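Side-chain contacts in putative alpha-N-acetylgalactosaminidase (Bacillus halodurans C-125, PDB 3CC1), which probably releases terminal alpha-linked N-acetylgalactosamine from glycoconjugates by hydrolysis: residues Trp16-Trp19 and Ser25-Glu28; Ile54-Pro59 and Ala94-Leu99; Ala61-Tyr66 and Ala83-Pro88; Leu72-Asp75 and Arg79-Pro82. One frame throughout, in Å; residues are numbered along the deposited sequence.

Interaction 1: residues Trp16-Trp19 and Ser25-Glu28; sequences WNSW and SVTE
Ser18 and Val26 show how a strand end and a nearby loop can join through packing and one shared water. The apolar part centres on Val26. Its CB lies 3.6 Å from Ser18 CB, and CG1 rests against both CB and OG of the serine. CG2, anti to the backbone N of Val26, keeps touch with Ser18 CB and also reaches the rim of the Trp16 indole near the ring plane, with CG2 4.2 Å from CH2. The valine thus touches the tryptophan at its edge; Ser18 N lies over one face, toward the rim.

The polar part is indirect. Water 1 lies 2.7 Å from Ser18 OG and accepts from Val26 N at 3.2 Å, so the serine hydroxyl is linked to the valine N-H through the water, with no direct hydrogen bond between the segments. Ser18 OG is also bonded to Asp53 N, and Trp16 NE1 to Gly319 O. Within the strand-end turn, Asn17 OD1 caps Trp19 N at 2.9 Å.

Chemically, the contact pairs apolar packing at the end of strand 14-17 with a water that accepts the Val26 N-H, which no atom of residues 16-19 bonds directly.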
loop_
_atom_site.group_PDB
_atom_site.type_symbol
_atom_site.label_atom_id
_atom_site.label_comp_id
_atom_site.label_asym_id
_atom_site.label_seq_id
_atom_site.Cartn_x
_atom_site.Cartn_y
_atom_site.Cartn_z
ATOM N N TRP A 16 23.563 -23.323 -12.446
ATOM C CA TRP A 16 24.038 -22.118 -13.088
ATOM C C TRP A 16 23.155 -21.903 -14.313
ATOM O O TRP A 16 22.768 -22.842 -14.997
ATOM C CB TRP A 16 25.517 -22.276 -13.496
ATOM C CG TRP A 16 26.083 -21.219 -14.432
ATOM C CD1 TRP A 16 26.657 -20.035 -14.078
ATOM C CD2 TRP A 16 26.135 -21.265 -15.878
ATOM N NE1 TRP A 16 26.994 -19.315 -15.199
ATOM C CE2 TRP A 16 26.729 -20.065 -16.311
ATOM C CE3 TRP A 16 25.696 -22.185 -16.842
ATOM C CZ2 TRP A 16 26.954 -19.788 -17.648
ATOM C CZ3 TRP A 16 25.945 -21.907 -18.193
ATOM C CH2 TRP A 16 26.563 -20.729 -18.569
ATOM N N ASN A 17 22.829 -20.651 -14.560
ATOM C CA ASN A 17 22.055 -20.241 -15.724
ATOM C C ASN A 17 22.791 -19.097 -16.458
ATOM O O ASN A 17 23.316 -18.195 -15.833
ATOM C CB ASN A 17 20.643 -19.864 -15.259
ATOM C CG ASN A 17 19.747 -19.345 -16.372
ATOM O OD1 ASN A 17 20.024 -18.311 -16.972
ATOM N ND2 ASN A 17 18.667 -20.063 -16.646
ATOM N N SER A 18 22.821 -19.180 -17.787
ATOM C CA SER A 18 23.625 -18.312 -18.659
ATOM C C SER A 18 23.107 -16.870 -18.771
ATOM O O SER A 18 23.817 -16.029 -19.298
ATOM C CB SER A 18 23.691 -18.889 -20.074
ATOM O OG SER A 18 22.431 -18.897 -20.712
ATOM N N TRP A 19 21.911 -16.588 -18.258
ATOM C CA TRP A 19 21.236 -15.316 -18.549
ATOM C C TRP A 19 21.903 -14.061 -17.976
ATOM O O TRP A 19 22.105 -13.083 -18.695
ATOM C CB TRP A 19 19.761 -15.339 -18.125
ATOM C CG TRP A 19 19.084 -14.077 -18.526
ATOM C CD1 TRP A 19 18.828 -13.009 -17.721
ATOM C CD2 TRP A 19 18.578 -13.720 -19.825
ATOM N NE1 TRP A 19 18.213 -12.016 -18.434
ATOM C CE2 TRP A 19 18.041 -12.419 -19.720
ATOM C CE3 TRP A 19 18.528 -14.363 -21.060
ATOM C CZ2 TRP A 19 17.487 -11.742 -20.807
ATOM C CZ3 TRP A 19 17.965 -13.705 -22.136
ATOM C CH2 TRP A 19 17.460 -12.406 -22.009
ATOM N N SER A 25 22.864 -14.974 -25.482
ATOM C CA SER A 25 23.944 -15.197 -26.460
ATOM C C SER A 25 25.070 -16.145 -26.013
ATOM O O SER A 25 26.150 -16.166 -26.637
ATOM C CB SER A 25 24.575 -13.835 -26.828
ATOM O OG SER A 25 25.474 -13.426 -25.806
ATOM N N VAL A 26 24.843 -16.961 -24.986
ATOM C CA VAL A 26 25.925 -17.831 -24.474
ATOM C C VAL A 26 26.465 -18.764 -25.569
ATOM O O VAL A 26 25.724 -19.266 -26.469
ATOM C CB VAL A 26 25.497 -18.667 -23.209
ATOM C CG1 VAL A 26 24.564 -19.826 -23.588
ATOM C CG2 VAL A 26 26.703 -19.170 -22.453
ATOM N N THR A 27 27.766 -19.007 -25.505
ATOM C CA THR A 27 28.398 -19.964 -26.415
ATOM C C THR A 27 28.692 -21.264 -25.722
ATOM O O THR A 27 28.721 -21.372 -24.487
ATOM C CB THR A 27 29.726 -19.433 -26.954
ATOM O OG1 THR A 27 30.673 -19.441 -25.895
ATOM C CG2 THR A 27 29.597 -18.048 -27.555
ATOM N N GLU A 28 28.962 -22.273 -26.533
ATOM C CA GLU A 28 29.248 -23.620 -26.039
ATOM C C GLU A 28 30.503 -23.657 -25.144
ATOM O O GLU A 28 30.549 -24.345 -24.137
ATOM C CB GLU A 28 29.421 -24.504 -27.267
ATOM C CG GLU A 28 30.133 -25.750 -27.160
ATOM C CD GLU A 28 30.214 -26.408 -28.558
ATOM O OE1 GLU A 28 29.172 -26.475 -29.238
ATOM O OE2 GLU A 28 31.328 -26.801 -28.994
HETATM O O HOH W 1 22.367 -17.585 -23.088
#

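Interaction 2: residues Ile54-Pro59 and Ala94-Leu99; sequences IQWYEP and AGFKPL
Trp56 meets Phe96 across a long excursion of the chain, and the contact can be read along the tryptophan from its root outward. CB already touches: it stands 4.0 Å from Phe96 CZ. The first torsion, chi1 46°, sets CG between the backbone N and the carbonyl carbon, and from there the indole swings out against Phe96, with CG touching both CZ and CE2. The junction atom CD2 comes to 3.8 Å from Phe96 CE2. The next atom of the six-membered ring, CE3, makes the shortest approach, 3.7 Å from the same CE2, and CZ3 still grazes it. On the pyrrole side the polar end, NE1, is bonded to His113 O in strand 109-115.

The phenyl ring comes over one indole face, toward its rim, with the planes at 59° and the centroid of the six-membered ring 5.3 Å from that of Phe96. This is an oblique pairing, neither a parallel stack nor a T-shaped one. Tyr57 CD2 covers the opposite face, 3.6 Å above its centre, so the indole is sandwiched while its N-H fixes its rotation.

Phe96 in turn packs edge-to-face with Phe87, Phe110 and Trp176. Such an aromatic cluster, tying the loop after strand 49-52 to the start of helix 97-105 and to neighbouring strand 109-115, belongs to a right-handed beta-alpha-beta unit of the TIM barrel, here with a long strand-to-helix connection that has no regular helix or strand.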
loop_
_atom_site.group_PDB
_atom_site.type_symbol
_atom_site.label_atom_id
_atom_site.label_comp_id
_atom_site.label_asym_id
_atom_site.label_seq_id
_atom_site.Cartn_x
_atom_site.Cartn_y
_atom_site.Cartn_z
ATOM N N ILE A 54 17.031 -18.629 -22.828
ATOM C CA ILE A 54 16.292 -18.510 -24.051
ATOM C C ILE A 54 17.136 -17.975 -25.223
ATOM O O ILE A 54 18.188 -17.354 -25.038
ATOM C CB ILE A 54 15.039 -17.618 -23.895
ATOM C CG1 ILE A 54 15.408 -16.185 -23.476
ATOM C CG2 ILE A 54 14.026 -18.240 -22.960
ATOM C CD1 ILE A 54 14.318 -15.131 -23.765
ATOM N N GLN A 55 16.639 -18.265 -26.404
ATOM C CA GLN A 55 17.143 -17.716 -27.669
ATOM C C GLN A 55 18.452 -18.373 -28.091
ATOM O O GLN A 55 19.246 -17.809 -28.831
ATOM C CB GLN A 55 17.198 -16.171 -27.622
ATOM C CG GLN A 55 15.774 -15.593 -27.594
ATOM C CD GLN A 55 15.699 -14.079 -27.454
ATOM O OE1 GLN A 55 15.039 -13.430 -28.257
ATOM N NE2 GLN A 55 16.286 -13.531 -26.397
ATOM N N TRP A 56 18.634 -19.590 -27.604
ATOM C CA TRP A 56 19.715 -20.445 -28.027
ATOM C C TRP A 56 19.609 -20.854 -29.502
ATOM O O TRP A 56 20.571 -21.397 -30.036
ATOM C CB TRP A 56 19.809 -21.698 -27.115
ATOM C CG TRP A 56 18.492 -22.385 -26.840
ATOM C CD1 TRP A 56 17.724 -22.216 -25.744
ATOM C CD2 TRP A 56 17.806 -23.345 -27.666
ATOM N NE1 TRP A 56 16.578 -22.971 -25.838
ATOM C CE2 TRP A 56 16.614 -23.691 -26.999
ATOM C CE3 TRP A 56 18.077 -23.938 -28.901
ATOM C CZ2 TRP A 56 15.713 -24.590 -27.519
ATOM C CZ3 TRP A 56 17.190 -24.832 -29.409
ATOM C CH2 TRP A 56 16.011 -25.154 -28.727
ATOM N N TYR A 57 18.484 -20.471 -30.150
ATOM C CA TYR A 57 18.114 -20.847 -31.524
ATOM C C TYR A 57 18.172 -19.647 -32.477
ATOM O O TYR A 57 17.791 -19.747 -33.632
ATOM C CB TYR A 57 16.690 -21.469 -31.531
ATOM C CG TYR A 57 15.745 -20.679 -30.658
ATOM C CD1 TYR A 57 15.234 -19.449 -31.104
ATOM C CD2 TYR A 57 15.430 -21.100 -29.369
ATOM C CE1 TYR A 57 14.412 -18.687 -30.286
ATOM C CE2 TYR A 57 14.607 -20.353 -28.561
ATOM C CZ TYR A 57 14.117 -19.135 -29.023
ATOM O OH TYR A 57 13.277 -18.372 -28.239
ATOM N N GLU A 58 18.667 -18.512 -31.969
ATOM C CA GLU A 58 18.581 -17.233 -32.666
ATOM C C GLU A 58 19.957 -16.650 -32.981
ATOM O O GLU A 58 20.495 -15.910 -32.168
ATOM C CB GLU A 58 17.795 -16.217 -31.817
ATOM C CG GLU A 58 17.411 -14.924 -32.551
ATOM C CD GLU A 58 16.079 -14.308 -32.022
ATOM O OE1 GLU A 58 15.291 -15.052 -31.381
ATOM O OE2 GLU A 58 15.812 -13.099 -32.267
ATOM N N PRO A 59 20.557 -17.030 -34.123
ATOM C CA PRO A 59 21.841 -16.435 -34.443
ATOM C C PRO A 59 21.558 -15.032 -34.937
ATOM O O PRO A 59 20.439 -14.719 -35.388
ATOM C CB PRO A 59 22.367 -17.304 -35.595
ATOM C CG PRO A 59 21.120 -17.745 -36.298
ATOM C CD PRO A 59 20.115 -17.977 -35.164
ATOM N N ALA A 94 23.400 -32.942 -34.817
ATOM C CA ALA A 94 23.755 -33.381 -33.459
ATOM C C ALA A 94 22.910 -32.688 -32.365
ATOM O O ALA A 94 22.611 -33.264 -31.292
ATOM C CB ALA A 94 25.269 -33.174 -33.234
ATOM N N GLY A 95 22.489 -31.463 -32.642
ATOM C CA GLY A 95 21.720 -30.694 -31.671
ATOM C C GLY A 95 22.528 -30.519 -30.400
ATOM O O GLY A 95 23.752 -30.398 -30.434
ATOM N N PHE A 96 21.842 -30.555 -29.277
ATOM C CA PHE A 96 22.496 -30.375 -27.979
ATOM C C PHE A 96 23.062 -31.704 -27.422
ATOM O O PHE A 96 23.557 -31.737 -26.323
ATOM C CB PHE A 96 21.530 -29.759 -26.953
ATOM C CG PHE A 96 21.437 -28.245 -27.001
ATOM C CD1 PHE A 96 22.564 -27.469 -27.118
ATOM C CD2 PHE A 96 20.207 -27.609 -26.863
ATOM C CE1 PHE A 96 22.468 -26.084 -27.115
ATOM C CE2 PHE A 96 20.111 -26.224 -26.872
ATOM C CZ PHE A 96 21.246 -25.471 -26.996
ATOM N N LYS A 97 23.001 -32.787 -28.181
ATOM C CA LYS A 97 23.450 -34.095 -27.643
ATOM C C LYS A 97 24.932 -34.071 -27.229
ATOM O O LYS A 97 25.262 -34.516 -26.166
ATOM C CB LYS A 97 23.118 -35.246 -28.585
ATOM C CG LYS A 97 23.441 -36.683 -28.037
ATOM C CD LYS A 97 22.771 -36.926 -26.705
ATOM C CE LYS A 97 22.826 -38.410 -26.233
ATOM N NZ LYS A 97 22.116 -38.497 -24.848
ATOM N N PRO A 98 25.828 -33.505 -28.048
ATOM C CA PRO A 98 27.220 -33.504 -27.630
ATOM C C PRO A 98 27.484 -32.669 -26.367
ATOM O O PRO A 98 28.295 -33.032 -25.525
ATOM C CB PRO A 98 27.949 -32.920 -28.844
ATOM C CG PRO A 98 27.059 -33.245 -29.998
ATOM C CD PRO A 98 25.666 -33.140 -29.451
ATOM N N LEU A 99 26.787 -31.565 -26.242
ATOM C CA LEU A 99 26.959 -30.663 -25.113
ATOM C C LEU A 99 26.447 -31.321 -23.837
ATOM O O LEU A 99 27.117 -31.297 -22.846
ATOM C CB LEU A 99 26.257 -29.308 -25.384
ATOM C CG LEU A 99 26.379 -28.215 -24.321
ATOM C CD1 LEU A 99 27.832 -27.963 -23.901
ATOM C CD2 LEU A 99 25.717 -26.958 -24.829
#

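Interaction 3: residues Ala61-Tyr66 and Ala83-Pro88; sequences ANSSAY and ATNRFP. With PEG (di(hydroxyethyl)ether), chain N.
Ser63 meets Asn85 because two first torsions turn their side chains to each other: chi1 of 177° swings OG of the serine away from its own N, and chi1 of 57° holds the asparagine amide in the crowded position between backbone N and carbonyl carbon. The local motif on the serine side is an ST turn, set on a type I beta turn from Ser63 to Tyr66. Here OG accepts from Ala65 N at 2.9 Å, which fixes the hydroxyl oxygen in front of the asparagine.

What follows is packing rather than direct bonding. Ser63 OG lies 3.2 Å from Asn85 CB, and although ND2 is near it too, the angle is too poor for a hydrogen bond. The methyl of Ala65 fills the space beside the amide, with CB 3.6 Å from Asn85 OD1 and also near Thr84 OG1. OD1 is buried by the contact with no polar partner in the model.

Next along the chain, Arg86 turns inward, where NE is bonded to Val26 O and NH1 to Gln55 O; this roots the surface contact in the barrel loops. Ala61 N is bonded to Tyr153 OH of a neighbouring subunit.

A diethylene glycol molecule, probably a crystallisation additive, bridges the two segments. Its terminal O4 accepts from Ser64 N at 3.3 Å, and its ether O2 takes the N-H of Asn85 ND2, also at 3.3 Å, with an angle of 162°.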
loop_
_atom_site.group_PDB
_atom_site.type_symbol
_atom_site.label_atom_id
_atom_site.label_comp_id
_atom_site.label_asym_id
_atom_site.label_seq_id
_atom_site.Cartn_x
_atom_site.Cartn_y
_atom_site.Cartn_z
ATOM N N ALA A 61 22.352 -11.588 -37.454
ATOM C CA ALA A 61 22.535 -11.365 -38.895
ATOM C C ALA A 61 23.987 -11.309 -39.341
ATOM O O ALA A 61 24.286 -11.508 -40.496
ATOM C CB ALA A 61 21.764 -10.111 -39.372
ATOM N N ASN A 62 24.905 -11.061 -38.430
ATOM C CA ASN A 62 26.325 -11.031 -38.833
ATOM C C ASN A 62 26.959 -12.423 -38.883
ATOM O O ASN A 62 28.097 -12.571 -39.295
ATOM C CB ASN A 62 27.149 -10.192 -37.865
ATOM C CG ASN A 62 26.999 -10.674 -36.481
ATOM O OD1 ASN A 62 25.892 -10.682 -35.939
ATOM N ND2 ASN A 62 28.078 -11.174 -35.912
ATOM N N SER A 63 26.225 -13.424 -38.437
ATOM C CA SER A 63 26.726 -14.800 -38.392
ATOM C C SER A 63 26.544 -15.561 -39.705
ATOM O O SER A 63 25.584 -15.327 -40.419
ATOM C CB SER A 63 25.983 -15.553 -37.314
ATOM O OG SER A 63 26.434 -16.883 -37.340
ATOM N N SER A 64 27.449 -16.484 -40.034
ATOM C CA SER A 64 27.240 -17.297 -41.239
ATOM C C SER A 64 26.157 -18.344 -40.927
ATOM O O SER A 64 25.628 -19.011 -41.813
ATOM C CB SER A 64 28.544 -17.947 -41.713
ATOM O OG SER A 64 29.057 -18.824 -40.726
ATOM N N ALA A 65 25.791 -18.440 -39.650
ATOM C CA ALA A 65 24.636 -19.301 -39.246
ATOM C C ALA A 65 23.249 -18.686 -39.639
ATOM O O ALA A 65 22.183 -19.296 -39.418
ATOM C CB ALA A 65 24.702 -19.621 -37.731
ATOM N N TYR A 66 23.269 -17.498 -40.255
ATOM C CA TYR A 66 22.027 -16.724 -40.475
ATOM C C TYR A 66 21.460 -16.814 -41.862
ATOM O O TYR A 66 22.062 -16.391 -42.837
ATOM C CB TYR A 66 22.269 -15.246 -40.181
ATOM C CG TYR A 66 21.071 -14.326 -40.123
ATOM C CD1 TYR A 66 20.395 -14.125 -38.935
ATOM C CD2 TYR A 66 20.703 -13.551 -41.224
ATOM C CE1 TYR A 66 19.326 -13.218 -38.843
ATOM C CE2 TYR A 66 19.636 -12.640 -41.151
ATOM C CZ TYR A 66 18.967 -12.476 -39.951
ATOM O OH TYR A 66 17.945 -11.565 -39.830
ATOM N N ALA A 83 21.756 -22.487 -32.413
ATOM C CA ALA A 83 22.520 -21.616 -33.304
ATOM C C ALA A 83 23.920 -22.202 -33.430
ATOM O O ALA A 83 24.675 -22.239 -32.464
ATOM C CB ALA A 83 22.545 -20.165 -32.769
ATOM N N THR A 84 24.256 -22.675 -34.617
ATOM C CA THR A 84 25.517 -23.383 -34.843
ATOM C C THR A 84 26.776 -22.508 -34.801
ATOM O O THR A 84 27.847 -23.015 -34.624
ATOM C CB THR A 84 25.489 -24.206 -36.135
ATOM O OG1 THR A 84 25.079 -23.361 -37.217
ATOM C CG2 THR A 84 24.519 -25.409 -35.978
ATOM N N ASN A 85 26.650 -21.192 -34.894
ATOM C CA ASN A 85 27.800 -20.300 -34.662
ATOM C C ASN A 85 28.203 -20.328 -33.187
ATOM O O ASN A 85 29.384 -20.354 -32.831
ATOM C CB ASN A 85 27.482 -18.868 -35.120
ATOM C CG ASN A 85 26.247 -18.268 -34.430
ATOM O OD1 ASN A 85 25.238 -18.921 -34.271
ATOM N ND2 ASN A 85 26.339 -17.011 -34.042
ATOM N N ARG A 86 27.193 -20.389 -32.320
ATOM C CA ARG A 86 27.408 -20.386 -30.867
ATOM C C ARG A 86 27.649 -21.804 -30.347
ATOM O O ARG A 86 28.398 -22.018 -29.409
ATOM C CB ARG A 86 26.230 -19.745 -30.149
ATOM C CG ARG A 86 26.198 -18.220 -30.319
ATOM C CD ARG A 86 24.850 -17.629 -29.980
ATOM N NE ARG A 86 24.381 -18.154 -28.711
ATOM C CZ ARG A 86 23.113 -18.194 -28.327
ATOM N NH1 ARG A 86 22.152 -17.678 -29.109
ATOM N NH2 ARG A 86 22.810 -18.771 -27.161
ATOM N N PHE A 87 27.013 -22.764 -30.993
ATOM C CA PHE A 87 27.082 -24.156 -30.581
ATOM C C PHE A 87 27.568 -25.018 -31.752
ATOM O O PHE A 87 26.793 -25.733 -32.383
ATOM C CB PHE A 87 25.723 -24.643 -30.061
ATOM C CG PHE A 87 25.215 -23.892 -28.870
ATOM C CD1 PHE A 87 25.739 -24.114 -27.610
ATOM C CD2 PHE A 87 24.221 -22.935 -29.016
ATOM C CE1 PHE A 87 25.273 -23.387 -26.511
ATOM C CE2 PHE A 87 23.770 -22.191 -27.925
ATOM C CZ PHE A 87 24.290 -22.430 -26.683
ATOM N N PRO A 88 28.859 -24.925 -32.077
ATOM C CA PRO A 88 29.329 -25.661 -33.266
ATOM C C PRO A 88 29.180 -27.178 -33.173
ATOM O O PRO A 88 29.030 -27.818 -34.200
ATOM C CB PRO A 88 30.786 -25.245 -33.421
ATOM C CG PRO A 88 31.081 -24.333 -32.291
ATOM C CD PRO A 88 29.923 -24.207 -31.384
HETATM C C1 PEG N . 29.778 -16.579 -33.051
HETATM O O1 PEG N . 29.682 -16.420 -31.614
HETATM C C2 PEG N . 29.344 -15.316 -33.824
HETATM O O2 PEG N . 29.013 -15.572 -35.203
HETATM C C3 PEG N . 30.140 -15.780 -36.066
HETATM C C4 PEG N . 29.889 -16.945 -37.033
HETATM O O4 PEG N . 30.265 -16.575 -38.355
#

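Interaction 4: residues Leu72-Asp75 and Arg79-Pro82; sequences LCMD and RLLP
Leu81 lies over the backbone of the facing chain like a bump in a shallow hollow: its CD1 settles 3.6 Å from Asp75 N, beside the carbonyl carbon of Met74, while the Asp75 CB wall rises next to it. A second bump, Leu80 CD2, fits the notch made by Leu72 and the Cys73 carbonyl, 3.8 Å from Leu72 CD1 and against CB of that leucine as well. Cys73 packs on the Leu81 side, its CB touching Leu81 O and its SG approaching Pro82 O. Met74, present as selenomethionine, lays its CG over the Arg79 carbonyl and then bends at chi3, and its side chain goes on to pack on helix 120-125.

These shapes are held in register by two backbone bonds, Leu81 N to Cys73 O at 2.9 Å and Asp75 N to Arg79 O at 2.8 Å, which leave Met74 and Leu80 between them as a non-hydrogen-bonded antiparallel pair.

At the turn end, chi1 of 76° brings the Asp75 carboxylate back across the Arg79 chain. In the resulting salt bridge OD2 offers its syn lone pair to Arg79 NE, 2.8 Å away and in the guanidinium plane, with a weak second bond from NH2. OD1 accepts from Arg79 N, which comes from above the carboxylate plane at 3.0 Å; OD1 also accepts from Tyr77 N, an Asx turn. Arg79 NH1 is bonded to Ser168 O on helix 162-175.

A single antiparallel bridge with an Asx turn at the bend makes a tight hairpin-like loop in the strand 49-52 to helix 97-105 connection of the TIM barrel.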
loop_
_atom_site.group_PDB
_atom_site.type_symbol
_atom_site.label_atom_id
_atom_site.label_comp_id
_atom_site.label_asym_id
_atom_site.label_seq_id
_atom_site.Cartn_x
_atom_site.Cartn_y
_atom_site.Cartn_z
ATOM N N LEU A 72 15.577 -17.913 -37.607
ATOM C CA LEU A 72 15.764 -18.829 -36.457
ATOM C C LEU A 72 16.164 -20.214 -36.974
ATOM O O LEU A 72 15.678 -20.684 -38.029
ATOM C CB LEU A 72 14.522 -18.944 -35.568
ATOM C CG LEU A 72 13.925 -17.678 -34.973
ATOM C CD1 LEU A 72 12.778 -18.066 -33.970
ATOM C CD2 LEU A 72 14.949 -16.808 -34.336
ATOM N N CYS A 73 17.060 -20.861 -36.237
ATOM C CA CYS A 73 17.486 -22.211 -36.578
ATOM C C CYS A 73 16.361 -23.140 -36.207
ATOM O O CYS A 73 15.911 -23.141 -35.085
ATOM C CB CYS A 73 18.731 -22.608 -35.804
ATOM S SG CYS A 73 20.122 -21.581 -36.212
HETATM N N MSE A 74 15.886 -23.898 -37.176
HETATM C CA MSE A 74 14.660 -24.643 -36.983
HETATM C C MSE A 74 14.657 -25.850 -37.917
HETATM O O MSE A 74 15.080 -25.726 -39.052
HETATM C CB MSE A 74 13.458 -23.741 -37.326
HETATM C CG MSE A 74 12.103 -24.216 -36.751
HETATM SE SE MSE A 74 10.677 -23.013 -37.347
HETATM C CE MSE A 74 10.508 -23.446 -39.204
ATOM N N ASP A 75 14.126 -26.981 -37.455
ATOM C CA ASP A 75 13.999 -28.149 -38.302
ATOM C C ASP A 75 12.742 -28.090 -39.139
ATOM O O ASP A 75 11.975 -27.130 -39.095
ATOM C CB ASP A 75 14.172 -29.463 -37.531
ATOM C CG ASP A 75 12.980 -29.867 -36.685
ATOM O OD1 ASP A 75 11.875 -29.317 -36.870
ATOM O OD2 ASP A 75 13.153 -30.810 -35.845
ATOM N N ARG A 79 10.497 -27.285 -35.185
ATOM C CA ARG A 79 11.245 -27.354 -33.930
ATOM C C ARG A 79 12.554 -26.581 -33.941
ATOM O O ARG A 79 13.467 -26.847 -34.729
ATOM C CB ARG A 79 11.516 -28.815 -33.574
ATOM C CG ARG A 79 10.252 -29.675 -33.615
ATOM C CD ARG A 79 10.482 -31.078 -33.089
ATOM N NE ARG A 79 11.402 -31.819 -33.946
ATOM C CZ ARG A 79 11.669 -33.114 -33.827
ATOM N NH1 ARG A 79 11.093 -33.839 -32.882
ATOM N NH2 ARG A 79 12.514 -33.682 -34.669
ATOM N N LEU A 80 12.670 -25.660 -32.991
ATOM C CA LEU A 80 13.827 -24.808 -32.890
ATOM C C LEU A 80 15.094 -25.626 -32.511
ATOM O O LEU A 80 15.029 -26.606 -31.778
ATOM C CB LEU A 80 13.569 -23.649 -31.920
ATOM C CG LEU A 80 12.483 -22.634 -32.273
ATOM C CD1 LEU A 80 12.130 -21.779 -31.044
ATOM C CD2 LEU A 80 12.980 -21.803 -33.457
ATOM N N LEU A 81 16.206 -25.204 -33.096
ATOM C CA LEU A 81 17.514 -25.880 -33.020
ATOM C C LEU A 81 18.596 -24.904 -32.575
ATOM O O LEU A 81 18.446 -23.693 -32.722
ATOM C CB LEU A 81 17.896 -26.460 -34.403
ATOM C CG LEU A 81 16.924 -27.386 -35.148
ATOM C CD1 LEU A 81 17.514 -27.759 -36.544
ATOM C CD2 LEU A 81 16.616 -28.605 -34.319
ATOM N N PRO A 82 19.691 -25.429 -31.991
ATOM C CA PRO A 82 20.816 -24.574 -31.587
ATOM C C PRO A 82 21.489 -23.750 -32.707
ATOM O O PRO A 82 21.756 -24.229 -33.780
ATOM C CB PRO A 82 21.807 -25.576 -30.926
ATOM C CG PRO A 82 21.004 -26.789 -30.647
ATOM C CD PRO A 82 19.930 -26.851 -31.679
#

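Taken in chain order, interaction 1 comes first, at the end of strand 14-17; the other three share the long connection between strand 49-52 and helix 97-105. Interaction 2 spans that connection, interaction 3 lies within it, and interaction 4 within interaction 3. The centres of interactions 2 and 4 are 8 Å apart, those of 1 and 4 17 Å. Neighbours are tied directly: Trp56 O to Ala83 N joins interactions 2 and 3, Tyr57 O to Cys73 N joins 2 and 4, and Glu28 N to Arg86 O joins 1 and 3. Closures set one within another thus organise a long connection, lacking regular helix or strand, at the C-terminal end of the barrel strands.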